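Local coordinates for protein-glutamate methylesterase/protein-glutamine glutaminase (Thermotoga maritima, PDB 3SFT) that probably demethylates specific methylglutamate residues of chemoreceptors and deamidates specific glutamines during chemotaxis signalling, here represented by the C-terminal catalytic domain of CheB, at residues G7-I12 against P36-Q41; P27-N32 against K188-V193; A66-E71 against F97-S102; I131-G136 against E159-F164; D138-A143 against K168-E173. All blocks are in the same frame, centred on the assembly; numbering follows the deposited sequence.

The five contacts run from the central parallel sheet outward through a doubly wound alpha/beta domain. Interaction 1 joins two inner strands. Interaction 2 packs against it where Leu-29 CD1 meets Ile-37 CD1 at 3.4 Å, and interaction 3 where the Phe-97 ring reaches Val-38 CG2. Interactions 2 and 3 lie away from the predicted catalytic residues Ser-15, His-42 and Asp-138. The centres of interactions 4 and 5 are about 12 Å apart; Ile-131, in the first segment of interaction 4, packs on interaction 5, its CG1 3.7 Å from Val-170 CG2. Gly-134 of interaction 4 approaches Ser-15, interaction 5 contains Asp-138, and Val-40 of interaction 1 lies near His-42 and Asp-138.

Interaction 1. Residues G7-I12 against P36-Q41; sequences GKIVVI and PIVVVQ
Val-10 and Ile-12 are laced to Pro-36, Val-38 and Val-40 in a parallel beta ladder, formed by the two strands of the beta-alpha-beta unit 9-14, 18-22, 37-41. Four hydrogen bonds make the ladder. The longest, from Val-10 N to Pro-36 O, measures 3.2 Å. The shortest, from Ile-12 N to Val-38 O, measures 2.7 Å. Val-38 N donates to Val-10 O and Val-40 N to Ile-12 O. The strand segments run within 11° of parallel, and Val-10 pairs with Ile-37, Val-11 with Val-38 and Ile-12 with Val-39.

Side chains alternate between the two faces of the sheet. Val-10, Ile-12, Ile-37 and Val-39 share one face; there Ile-12 and Val-39 lie side by side. CG1 of Ile-12 stands opposite the carbonyl carbon (chi1 -52°), and the extended branch carries CD1 to 4.0 Å from Ile-37 CG2. Val-11 and Val-38 occupy the reverse face, where helix 112-123 packs against Val-11 through Thr-115 and Leu-116.

Further out, Val-11 pairs through its backbone with strand 127-131, and Ile-37 with Phe-76, placing this pair inside the parallel sheet. Gln-41, at the C-terminal end of its strand, bonds to Ser-14 OG and to the backbone oxygen of Ser-15, a predicted catalytic residue. At the other end, the Ile-9 side chain crosses that of Pro-36 at about a right angle, CG1 4.0 Å from Pro-36 CG.

Interaction 2. Residues P27-N32 against K188-V193; sequences PNLPKN and KLIELV
The C-terminal helix 185-192 of this alpha/beta domain meets the loop that leads from helix 18-22 into strand 37-41, and Leu-29, Pro-30 and Ile-190 make most of the junction. No hydrogen bond crosses it. Leu-29 and Ile-190 run past each other in opposite directions, with Leu-29 CD2 lying 3.9 Å from Ile-190 CG1. The end of the same isoleucine then reaches Pro-30, where CD1 comes within 3.9 Å of the ring carbon CD and also approaches the backbone oxygen of Asn-28 at 4.2 Å.

CG1 of Ile-190 stands opposite its carbonyl carbon (chi1 -70°), which carries the longer branch out from the helix to the loop. A deeper and looser touch joins the two leucines, Leu-29 CD1 to Leu-189 CD1 at 4.5 Å. Leu-189 also packs on Ile-128 and Ile-154 of the parallel sheet, while Leu-29 is backed by Leu-61, so the buried side of the contact continues into the core.

Polar groups stay on other parts of the helix. Lys-188 NZ forms a salt bridge with Glu-191 OE2 at 2.8 Å, one turn apart on the same helix. Near the chain end, Leu-192 O receives a hydrogen bond from Lys-8. The contact between these two segments thus rests on apolar packing, with no hydrogen bond between them to set a direction.

Interaction 3. Residues A66-E71 against F97-S102; sequences AEDGEE and FFLDKS
Gly-69 and Glu-70 bind Phe-97 through the backbone, where a type II beta turn, Glu-67 to Glu-70, lies against strand 94-100 in the antiparallel hairpin 85-100. Phe-97 N donates to Glu-70 O at 2.9 Å, in the carbonyl plane. Gly-69 N reaches Phe-97 O at 2.9 Å, but from above the carbonyl plane, 47° out of it. Gly-69 has the positive phi expected at this position of a type II turn.

One polar side chain joins in. With CG of Asp-68 turned opposite its backbone N (chi1 -175°), OD1 accepts from Leu-99 N at 3.0 Å, on the anti side, somewhat out of the carboxylate plane. Glu-70 OE1 accepts from Glu-67 N, and both glutamates form salt bridges with Lys-64.

The apolar contacts centre on the Phe-97 ring. Ala-66 CB sits over one face in a CH-pi contact, 4.0 Å from the centroid and 12° off the normal; Tyr-78 meets the ring edge-to-face. A serine replacing Phe-97 would probably leave the Ala-66 methyl and Tyr-78 without their aromatic partner and open a gap under the turn. Beside the carboxylate bond, Asp-68 CB rests 3.9 Å from Leu-99 CG.

Interaction 4. Residues I131-G136 against E159-F164; sequences ILTGMG and ETCVVF
Gly-134 N donates to Val-163 O at 2.8 Å, in the carbonyl plane, a backbone hydrogen bond within an isolated bridge of Gly-134 with Phe-164 that helps join two loops, which follow strands 127-131 and 152-156 at the C-terminal edge of the parallel sheet. In this doubly wound alpha/beta domain that edge carries the predicted active site, and Gly-134 lies about 4 Å from the side chain of Ser-15. The glycine backbone (phi 153°, psi 161°) would press any CB against the preceding carbonyl oxygen.

Thr-133 supplies the main side-chain grip. Its OG1 stands opposite the backbone N (chi1 173°) and faces the 159-164 loop, where it accepts from Val-162 N at 3.0 Å and, almost straight, from Val-163 N at 3.1 Å. Its third hydrogen bond runs to the backbone oxygen of Thr-16, so the one hydroxyl links both loops to the segment just after Ser-15. The backbone N of Thr-133 is held in turn by Glu-156 OE1, a second-shell residue at the end of its strand.

Around this polar centre the packing is apolar. Cys-161 lies alongside the threonine, with SG 3.7 Å from Thr-133 CA. At the outer rim Met-135 and Val-163, both also near a crystal neighbour, slant across one another. Val-163 CG1 touches both Gly-134 O, at 3.5 Å, and Met-135 CG, at 3.6 Å.

Interaction 5. Residues D138-A143 against K168-E173; sequences DGTKGA and KSVIEE
Ser-169 OG donates to Thr-140 OG1 at 2.6 Å, a short bond between the first turn of helix 140-148 and helix 166-172, neighbouring helices of the alpha/beta domain. The serine hydroxyl is turned opposite its backbone N (chi1 175°), which brings it to the threonine. Thr-140 OG1 has a further, weak hydrogen bond with the backbone oxygen of Lys-137.

The methyl of Thr-140 takes a separate partner: CG2 lies 3.8 Å from Glu-173 CG, the two side chains meeting at about a right angle. Next to Ser-169, Val-170 packs on the start of helix 140-148. Its CG2 is 3.8 Å from Gly-139 O, the same oxygen that accepts from Ala-143 N. Replacing Thr-140 by an alanine removes both OG1 and CG2, which is likely to leave the Ser-169 hydroxyl without its acceptor and the Glu-173 chain without the methyl it packs on.

Gly-139 occupies the N-cap position, with backbone angles at which a CB would collide with the carbonyl oxygen of Asp-138. Its N and that of Gly-142 both bond to Asp-113 OD1. Before it, Asp-138, predicted to be catalytic, points away from helix 166-172; its OD2 is hydrogen-bonded to His-42 NE2 and Val-112 N, and OD1 to Asp-113 N. The contact lies behind the loop of this aspartate, remote from its carboxylate. One turn into the helix, Ala-143 CB meets Val-170 CG1 at 4.2 Å.

Interaction 1. Residues G7-I12 against P36-Q41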
# COMPACT_ATOMS: atom_id res chain seq x y z
N GLY A 7 -7.04 0.81 15.63
CA GLY A 7 -6.02 1.49 14.86
C GLY A 7 -6.29 1.64 13.37
O GLY A 7 -7.32 1.22 12.84
N LYS A 8 -5.33 2.25 12.69
CA LYS A 8 -5.41 2.49 11.27
C LYS A 8 -4.53 1.52 10.48
O LYS A 8 -3.87 0.66 11.06
CB LYS A 8 -4.99 3.93 10.97
CG LYS A 8 -5.76 4.95 11.78
CD LYS A 8 -5.50 6.37 11.31
CE LYS A 8 -6.34 7.35 12.12
NZ LYS A 8 -6.25 8.74 11.58
N ILE A 9 -4.57 1.65 9.16
CA ILE A 9 -3.76 0.83 8.27
C ILE A 9 -3.36 1.66 7.06
O ILE A 9 -4.10 2.54 6.62
CB ILE A 9 -4.51 -0.45 7.80
CG1 ILE A 9 -3.52 -1.42 7.16
CG2 ILE A 9 -5.64 -0.09 6.83
CD1 ILE A 9 -4.15 -2.71 6.69
N VAL A 10 -2.16 1.41 6.56
CA VAL A 10 -1.66 2.11 5.39
C VAL A 10 -1.44 1.08 4.29
O VAL A 10 -0.75 0.09 4.48
CB VAL A 10 -0.34 2.85 5.69
CG1 VAL A 10 0.14 3.59 4.44
CG2 VAL A 10 -0.53 3.82 6.85
N VAL A 11 -2.11 1.28 3.16
CA VAL A 11 -1.98 0.38 2.03
C VAL A 11 -1.38 1.22 0.90
O VAL A 11 -1.94 2.24 0.50
CB VAL A 11 -3.34 -0.20 1.60
CG1 VAL A 11 -3.17 -1.10 0.38
CG2 VAL A 11 -3.96 -0.98 2.75
N ILE A 12 -0.21 0.79 0.44
CA ILE A 12 0.52 1.48 -0.62
C ILE A 12 0.53 0.68 -1.90
O ILE A 12 0.79 -0.53 -1.88
CB ILE A 12 2.00 1.71 -0.22
CG1 ILE A 12 2.08 2.40 1.15
CG2 ILE A 12 2.71 2.53 -1.29
CD1 ILE A 12 3.49 2.79 1.58
N PRO A 36 0.03 -0.82 10.85
CA PRO A 36 0.73 -1.75 9.97
C PRO A 36 0.72 -1.18 8.55
O PRO A 36 -0.19 -0.43 8.19
CB PRO A 36 -0.12 -3.02 10.07
CG PRO A 36 -1.49 -2.50 10.42
CD PRO A 36 -1.19 -1.42 11.41
N ILE A 37 1.77 -1.46 7.78
CA ILE A 37 1.85 -0.96 6.41
C ILE A 37 1.88 -2.13 5.44
O ILE A 37 2.59 -3.11 5.65
CB ILE A 37 3.10 -0.08 6.20
CG1 ILE A 37 3.07 1.11 7.16
CG2 ILE A 37 3.18 0.40 4.75
CD1 ILE A 37 4.29 1.99 7.08
N VAL A 38 1.06 -2.04 4.39
CA VAL A 38 0.99 -3.08 3.37
C VAL A 38 1.40 -2.46 2.03
O VAL A 38 0.88 -1.41 1.63
CB VAL A 38 -0.44 -3.66 3.25
CG1 VAL A 38 -0.48 -4.74 2.18
CG2 VAL A 38 -0.89 -4.22 4.59
N VAL A 39 2.34 -3.09 1.35
CA VAL A 39 2.80 -2.59 0.07
C VAL A 39 2.55 -3.58 -1.06
O VAL A 39 2.96 -4.73 -0.98
CB VAL A 39 4.33 -2.27 0.10
CG1 VAL A 39 4.81 -1.82 -1.28
CG2 VAL A 39 4.63 -1.20 1.14
N VAL A 40 1.83 -3.13 -2.08
CA VAL A 40 1.54 -3.94 -3.26
C VAL A 40 2.30 -3.30 -4.42
O VAL A 40 1.89 -2.28 -4.97
CB VAL A 40 0.03 -3.99 -3.60
CG1 VAL A 40 -0.19 -4.84 -4.83
CG2 VAL A 40 -0.77 -4.55 -2.42
N GLN A 41 3.45 -3.88 -4.75
CA GLN A 41 4.30 -3.40 -5.82
C GLN A 41 4.21 -4.37 -7.00
O GLN A 41 4.44 -5.56 -6.84
CB GLN A 41 5.76 -3.33 -5.31
CG GLN A 41 6.85 -3.22 -6.38
CD GLN A 41 6.88 -1.88 -7.09
OE1 GLN A 41 6.80 -0.83 -6.46
NE2 GLN A 41 7.03 -1.91 -8.40

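Interaction 2. Residues P27-N32 against K188-V193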
# COMPACT_ATOMS: atom_id res chain seq x y z
N PRO A 27 12.03 4.04 4.82
CA PRO A 27 13.19 4.26 5.69
C PRO A 27 13.04 5.45 6.64
O PRO A 27 13.75 5.54 7.63
CB PRO A 27 14.33 4.49 4.69
CG PRO A 27 13.90 3.70 3.49
CD PRO A 27 12.44 4.07 3.40
N ASN A 28 12.10 6.35 6.33
CA ASN A 28 11.88 7.54 7.14
C ASN A 28 10.71 7.46 8.12
O ASN A 28 10.14 8.49 8.52
CB ASN A 28 11.76 8.77 6.24
CG ASN A 28 12.97 8.95 5.32
OD1 ASN A 28 12.82 9.24 4.13
ND2 ASN A 28 14.16 8.77 5.88
N LEU A 29 10.33 6.24 8.49
CA LEU A 29 9.25 6.03 9.45
C LEU A 29 9.85 5.41 10.71
O LEU A 29 10.74 4.57 10.63
CB LEU A 29 8.16 5.13 8.86
CG LEU A 29 7.34 5.76 7.73
CD1 LEU A 29 6.37 4.73 7.15
CD2 LEU A 29 6.58 6.97 8.24
N PRO A 30 9.37 5.83 11.89
CA PRO A 30 9.87 5.32 13.17
C PRO A 30 9.54 3.85 13.41
O PRO A 30 8.54 3.34 12.91
CB PRO A 30 9.18 6.22 14.19
CG PRO A 30 7.85 6.49 13.53
CD PRO A 30 8.25 6.77 12.10
N LYS A 31 10.39 3.19 14.19
CA LYS A 31 10.21 1.78 14.53
C LYS A 31 8.87 1.55 15.23
O LYS A 31 8.24 0.51 15.04
CB LYS A 31 11.36 1.32 15.43
CG LYS A 31 11.30 -0.14 15.84
CD LYS A 31 12.46 -0.51 16.75
CE LYS A 31 12.39 -1.98 17.16
NZ LYS A 31 13.49 -2.35 18.10
N ASN A 32 8.42 2.54 15.99
CA ASN A 32 7.15 2.44 16.72
C ASN A 32 5.92 2.97 15.96
O ASN A 32 4.91 3.32 16.60
CB ASN A 32 7.27 3.14 18.08
CG ASN A 32 7.42 4.65 17.97
OD1 ASN A 32 7.51 5.20 16.87
ND2 ASN A 32 7.45 5.32 19.11
N LYS A 188 3.57 13.16 6.37
CA LYS A 188 2.12 13.23 6.38
C LYS A 188 1.54 12.01 7.10
O LYS A 188 0.60 12.14 7.88
CB LYS A 188 1.58 13.34 4.95
CG LYS A 188 0.06 13.41 4.85
CD LYS A 188 -0.53 14.54 5.68
CE LYS A 188 -0.11 15.91 5.19
NZ LYS A 188 -0.78 16.99 5.96
N LEU A 189 2.12 10.84 6.85
CA LEU A 189 1.65 9.60 7.48
C LEU A 189 1.80 9.69 9.00
O LEU A 189 0.89 9.32 9.74
CB LEU A 189 2.41 8.38 6.95
CG LEU A 189 2.11 7.97 5.50
CD1 LEU A 189 2.94 6.74 5.11
CD2 LEU A 189 0.62 7.69 5.34
N ILE A 190 2.94 10.20 9.45
CA ILE A 190 3.22 10.36 10.87
C ILE A 190 2.19 11.26 11.56
O ILE A 190 1.81 10.99 12.70
CB ILE A 190 4.66 10.88 11.11
CG1 ILE A 190 5.67 9.79 10.76
CG2 ILE A 190 4.86 11.32 12.57
CD1 ILE A 190 7.10 10.25 10.73
N GLU A 191 1.71 12.28 10.87
CA GLU A 191 0.72 13.16 11.49
C GLU A 191 -0.73 12.69 11.33
O GLU A 191 -1.61 13.13 12.07
CB GLU A 191 0.90 14.62 11.06
CG GLU A 191 0.94 14.90 9.58
CD GLU A 191 1.20 16.37 9.26
OE1 GLU A 191 2.23 16.91 9.72
OE2 GLU A 191 0.37 16.98 8.56
N LEU A 192 -0.98 11.76 10.41
CA LEU A 192 -2.34 11.25 10.21
C LEU A 192 -2.67 10.11 11.18
O LEU A 192 -3.83 9.95 11.56
CB LEU A 192 -2.56 10.78 8.77
CG LEU A 192 -2.57 11.80 7.64
CD1 LEU A 192 -2.87 11.09 6.34
CD2 LEU A 192 -3.62 12.88 7.89
N VAL A 193 -1.67 9.32 11.55
CA VAL A 193 -1.90 8.20 12.47
C VAL A 193 -1.84 8.63 13.95
O VAL A 193 -1.00 8.12 14.72
CB VAL A 193 -0.93 7.01 12.19
CG1 VAL A 193 -1.22 6.42 10.83
CG2 VAL A 193 0.52 7.46 12.25
OXT VAL A 193 -2.66 9.49 14.34

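Interaction 3. Residues A66-E71 against F97-S102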
# COMPACT_ATOMS: atom_id res chain seq x y z
N ALA A 66 4.50 -10.59 2.91
CA ALA A 66 3.27 -10.99 3.61
C ALA A 66 3.08 -12.49 3.42
O ALA A 66 3.32 -13.02 2.34
CB ALA A 66 2.07 -10.24 3.05
N GLU A 67 2.65 -13.17 4.48
CA GLU A 67 2.42 -14.62 4.43
C GLU A 67 0.96 -14.97 4.68
O GLU A 67 0.26 -14.28 5.42
CB GLU A 67 3.30 -15.34 5.46
CG GLU A 67 4.78 -15.19 5.22
CD GLU A 67 5.61 -15.94 6.24
OE1 GLU A 67 5.63 -17.19 6.17
OE2 GLU A 67 6.24 -15.29 7.10
N ASP A 68 0.52 -16.05 4.04
CA ASP A 68 -0.85 -16.52 4.16
C ASP A 68 -1.19 -16.87 5.62
O ASP A 68 -0.44 -17.59 6.28
CB ASP A 68 -1.05 -17.72 3.24
CG ASP A 68 -2.49 -18.21 3.22
OD1 ASP A 68 -3.39 -17.42 2.88
OD2 ASP A 68 -2.71 -19.39 3.54
N GLY A 69 -2.29 -16.31 6.12
CA GLY A 69 -2.71 -16.56 7.48
C GLY A 69 -1.97 -15.75 8.54
O GLY A 69 -2.28 -15.85 9.73
N GLU A 70 -0.99 -14.96 8.12
CA GLU A 70 -0.21 -14.13 9.05
C GLU A 70 -1.03 -12.97 9.60
O GLU A 70 -1.84 -12.38 8.89
CB GLU A 70 1.05 -13.60 8.35
CG GLU A 70 1.93 -12.70 9.21
CD GLU A 70 3.18 -12.19 8.48
OE1 GLU A 70 3.22 -12.24 7.24
OE2 GLU A 70 4.12 -11.73 9.16
N GLU A 71 -0.82 -12.66 10.88
CA GLU A 71 -1.51 -11.56 11.53
C GLU A 71 -0.87 -10.22 11.15
O GLU A 71 0.35 -10.07 11.23
CB GLU A 71 -1.48 -11.72 13.06
CG GLU A 71 -2.40 -10.75 13.79
CD GLU A 71 -2.27 -10.80 15.31
OE1 GLU A 71 -1.88 -11.86 15.85
OE2 GLU A 71 -2.57 -9.77 15.95
N PHE A 97 -3.82 -11.92 6.83
CA PHE A 97 -3.65 -11.91 5.39
C PHE A 97 -4.15 -13.24 4.81
O PHE A 97 -4.20 -14.25 5.51
CB PHE A 97 -2.17 -11.82 5.00
CG PHE A 97 -1.54 -10.49 5.27
CD1 PHE A 97 -1.99 -9.35 4.62
CD2 PHE A 97 -0.46 -10.39 6.13
CE1 PHE A 97 -1.37 -8.12 4.83
CE2 PHE A 97 0.17 -9.17 6.35
CZ PHE A 97 -0.29 -8.03 5.69
N PHE A 98 -4.50 -13.22 3.54
CA PHE A 98 -4.88 -14.43 2.84
C PHE A 98 -4.50 -14.26 1.38
O PHE A 98 -4.58 -13.16 0.83
CB PHE A 98 -6.36 -14.83 3.04
CG PHE A 98 -7.36 -13.94 2.34
CD1 PHE A 98 -7.66 -14.13 1.00
CD2 PHE A 98 -8.06 -12.98 3.06
CE1 PHE A 98 -8.65 -13.38 0.38
CE2 PHE A 98 -9.06 -12.22 2.45
CZ PHE A 98 -9.36 -12.43 1.11
N LEU A 99 -3.96 -15.32 0.80
CA LEU A 99 -3.53 -15.30 -0.59
C LEU A 99 -4.66 -15.80 -1.48
O LEU A 99 -5.06 -16.97 -1.42
CB LEU A 99 -2.25 -16.12 -0.77
CG LEU A 99 -1.05 -15.58 0.02
CD1 LEU A 99 0.17 -16.45 -0.21
CD2 LEU A 99 -0.77 -14.14 -0.38
N ASP A 100 -5.18 -14.89 -2.27
CA ASP A 100 -6.29 -15.17 -3.17
C ASP A 100 -5.77 -15.36 -4.60
O ASP A 100 -4.90 -14.62 -5.06
CB ASP A 100 -7.28 -14.01 -3.10
CG ASP A 100 -8.50 -14.21 -3.96
OD1 ASP A 100 -9.48 -14.81 -3.48
OD2 ASP A 100 -8.46 -13.75 -5.12
N LYS A 101 -6.30 -16.36 -5.30
CA LYS A 101 -5.85 -16.61 -6.67
C LYS A 101 -6.91 -16.37 -7.73
O LYS A 101 -6.97 -17.08 -8.73
CB LYS A 101 -5.26 -18.01 -6.81
CG LYS A 101 -3.83 -17.99 -7.34
CD LYS A 101 -3.30 -19.38 -7.64
CE LYS A 101 -1.77 -19.40 -7.64
NZ LYS A 101 -1.20 -18.27 -8.43
N SER A 102 -7.74 -15.34 -7.53
CA SER A 102 -8.77 -15.01 -8.50
C SER A 102 -8.10 -14.34 -9.71
O SER A 102 -6.90 -14.06 -9.68
CB SER A 102 -9.85 -14.11 -7.89
OG SER A 102 -9.32 -12.87 -7.47

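Interaction 4. Residues I131-G136 against E159-F164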
# COMPACT_ATOMS: atom_id res chain seq x y z
N ILE A 131 -1.07 5.98 -3.23
CA ILE A 131 -0.85 5.53 -4.60
C ILE A 131 0.37 6.22 -5.17
O ILE A 131 0.37 7.43 -5.40
CB ILE A 131 -2.09 5.78 -5.47
CG1 ILE A 131 -3.32 5.15 -4.81
CG2 ILE A 131 -1.89 5.23 -6.87
CD1 ILE A 131 -3.18 3.66 -4.53
N LEU A 132 1.41 5.43 -5.38
CA LEU A 132 2.68 5.93 -5.89
C LEU A 132 2.85 5.78 -7.39
O LEU A 132 1.97 5.25 -8.09
CB LEU A 132 3.83 5.19 -5.19
CG LEU A 132 3.80 5.19 -3.66
CD1 LEU A 132 5.03 4.46 -3.12
CD2 LEU A 132 3.76 6.63 -3.15
N THR A 133 4.00 6.25 -7.86
CA THR A 133 4.46 6.22 -9.24
C THR A 133 4.16 4.88 -9.90
O THR A 133 4.21 3.84 -9.25
CB THR A 133 6.00 6.44 -9.27
OG1 THR A 133 6.50 6.26 -10.60
CG2 THR A 133 6.70 5.47 -8.33
N GLY A 134 3.84 4.92 -11.19
CA GLY A 134 3.54 3.71 -11.93
C GLY A 134 2.62 3.90 -13.12
O GLY A 134 1.92 4.91 -13.22
N MET A 135 2.64 2.93 -14.03
CA MET A 135 1.79 2.97 -15.21
C MET A 135 0.44 2.36 -14.89
O MET A 135 0.31 1.54 -13.99
CB MET A 135 2.40 2.15 -16.36
CG MET A 135 3.48 2.83 -17.15
SD MET A 135 4.02 1.85 -18.58
CE MET A 135 4.98 3.09 -19.30
N GLY A 136 -0.57 2.76 -15.66
CA GLY A 136 -1.90 2.21 -15.47
C GLY A 136 -2.79 2.92 -14.47
O GLY A 136 -2.49 4.02 -13.99
N GLU A 159 6.46 15.24 -9.28
CA GLU A 159 7.87 15.55 -9.01
C GLU A 159 8.76 14.32 -8.78
O GLU A 159 9.80 14.18 -9.42
CB GLU A 159 7.97 16.47 -7.79
CG GLU A 159 9.40 16.84 -7.40
CD GLU A 159 9.49 17.61 -6.09
OE1 GLU A 159 8.53 18.34 -5.74
OE2 GLU A 159 10.52 17.49 -5.41
N THR A 160 8.33 13.44 -7.89
CA THR A 160 9.11 12.26 -7.55
C THR A 160 8.76 10.97 -8.30
O THR A 160 9.39 9.94 -8.08
CB THR A 160 9.09 12.01 -6.03
OG1 THR A 160 7.74 11.95 -5.57
CG2 THR A 160 9.81 13.14 -5.30
N CYS A 161 7.78 11.04 -9.20
CA CYS A 161 7.38 9.86 -9.97
C CYS A 161 8.24 9.60 -11.19
O CYS A 161 8.72 10.53 -11.84
CB CYS A 161 5.93 10.01 -10.47
SG CYS A 161 4.62 9.96 -9.25
N VAL A 162 8.43 8.32 -11.50
CA VAL A 162 9.15 7.94 -12.70
C VAL A 162 8.06 7.99 -13.78
O VAL A 162 8.26 8.54 -14.86
CB VAL A 162 9.78 6.54 -12.58
CG1 VAL A 162 10.40 6.13 -13.90
CG2 VAL A 162 10.85 6.56 -11.50
N VAL A 163 6.88 7.47 -13.42
CA VAL A 163 5.71 7.47 -14.30
C VAL A 163 4.51 7.99 -13.52
O VAL A 163 4.07 7.38 -12.54
CB VAL A 163 5.39 6.05 -14.86
CG1 VAL A 163 4.11 6.10 -15.67
CG2 VAL A 163 6.52 5.56 -15.75
N PHE A 164 3.99 9.14 -13.95
CA PHE A 164 2.85 9.77 -13.29
C PHE A 164 1.55 9.25 -13.90
O PHE A 164 0.81 10.01 -14.51
CB PHE A 164 2.95 11.29 -13.46
CG PHE A 164 1.99 12.08 -12.61
CD1 PHE A 164 1.90 11.85 -11.24
CD2 PHE A 164 1.21 13.08 -13.18
CE1 PHE A 164 1.06 12.63 -10.46
CE2 PHE A 164 0.37 13.86 -12.40
CZ PHE A 164 0.29 13.63 -11.03

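Interaction 5. Residues D138-A143 against K168-E173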
# COMPACT_ATOMS: atom_id res chain seq x y z
N ASP A 138 -4.23 1.02 -11.63
CA ASP A 138 -4.37 0.23 -10.41
C ASP A 138 -4.27 1.21 -9.23
O ASP A 138 -3.39 2.07 -9.21
CB ASP A 138 -3.28 -0.84 -10.31
CG ASP A 138 -3.50 -1.82 -9.16
OD1 ASP A 138 -4.65 -2.06 -8.73
OD2 ASP A 138 -2.49 -2.38 -8.68
N GLY A 139 -5.22 1.12 -8.31
CA GLY A 139 -5.24 2.03 -7.17
C GLY A 139 -6.40 3.00 -7.24
O GLY A 139 -6.82 3.55 -6.22
N THR A 140 -6.92 3.22 -8.45
CA THR A 140 -8.04 4.13 -8.65
C THR A 140 -9.35 3.59 -8.06
O THR A 140 -9.99 4.26 -7.24
CB THR A 140 -8.23 4.47 -10.13
OG1 THR A 140 -7.08 5.19 -10.59
CG2 THR A 140 -9.46 5.32 -10.35
N LYS A 141 -9.74 2.39 -8.47
CA LYS A 141 -10.96 1.79 -7.94
C LYS A 141 -10.79 1.54 -6.44
O LYS A 141 -11.72 1.73 -5.67
CB LYS A 141 -11.31 0.49 -8.68
CG LYS A 141 -11.65 0.73 -10.15
CD LYS A 141 -11.94 -0.57 -10.90
CE LYS A 141 -13.24 -1.22 -10.43
NZ LYS A 141 -13.56 -2.44 -11.22
N GLY A 142 -9.58 1.17 -6.04
CA GLY A 142 -9.30 0.95 -4.63
C GLY A 142 -9.45 2.26 -3.86
O GLY A 142 -9.93 2.26 -2.72
N ALA A 143 -9.05 3.37 -4.48
CA ALA A 143 -9.15 4.68 -3.84
C ALA A 143 -10.63 5.05 -3.69
O ALA A 143 -11.03 5.68 -2.71
CB ALA A 143 -8.41 5.74 -4.66
N LYS A 168 -1.90 10.02 -11.07
CA LYS A 168 -2.72 10.92 -11.89
C LYS A 168 -4.14 10.41 -12.04
O LYS A 168 -5.09 11.18 -11.97
CB LYS A 168 -2.09 11.13 -13.27
CG LYS A 168 -2.85 12.13 -14.11
CD LYS A 168 -2.05 12.64 -15.30
CE LYS A 168 -2.31 11.84 -16.56
NZ LYS A 168 -1.74 12.54 -17.75
N SER A 169 -4.29 9.10 -12.28
CA SER A 169 -5.61 8.50 -12.44
C SER A 169 -6.44 8.68 -11.17
O SER A 169 -7.64 8.94 -11.24
CB SER A 169 -5.48 7.03 -12.80
OG SER A 169 -6.75 6.42 -12.85
N VAL A 170 -5.79 8.54 -10.01
CA VAL A 170 -6.45 8.72 -8.72
C VAL A 170 -6.89 10.18 -8.57
O VAL A 170 -8.03 10.46 -8.19
CB VAL A 170 -5.51 8.34 -7.54
CG1 VAL A 170 -6.07 8.85 -6.21
CG2 VAL A 170 -5.32 6.84 -7.48
N ILE A 171 -5.99 11.10 -8.90
CA ILE A 171 -6.26 12.54 -8.80
C ILE A 171 -7.38 13.00 -9.73
O ILE A 171 -8.25 13.78 -9.32
CB ILE A 171 -4.98 13.38 -9.09
CG1 ILE A 171 -3.90 13.06 -8.06
CG2 ILE A 171 -5.30 14.88 -9.09
CD1 ILE A 171 -2.51 13.51 -8.48
N GLU A 172 -7.38 12.50 -10.97
CA GLU A 172 -8.40 12.88 -11.94
C GLU A 172 -9.83 12.49 -11.56
O GLU A 172 -10.79 13.09 -12.05
CB GLU A 172 -8.04 12.35 -13.33
CG GLU A 172 -6.87 13.10 -13.95
CD GLU A 172 -6.50 12.60 -15.34
OE1 GLU A 172 -6.97 11.52 -15.74
OE2 GLU A 172 -5.72 13.31 -16.02
N GLU A 173 -9.98 11.48 -10.70
CA GLU A 173 -11.30 11.06 -10.25
C GLU A 173 -11.73 11.91 -9.06
O GLU A 173 -12.90 11.88 -8.66
CB GLU A 173 -11.31 9.59 -9.85
CG GLU A 173 -11.13 8.62 -11.00
CD GLU A 173 -12.16 8.80 -12.09
OE1 GLU A 173 -13.37 8.81 -11.79
OE2 GLU A 173 -11.75 8.94 -13.26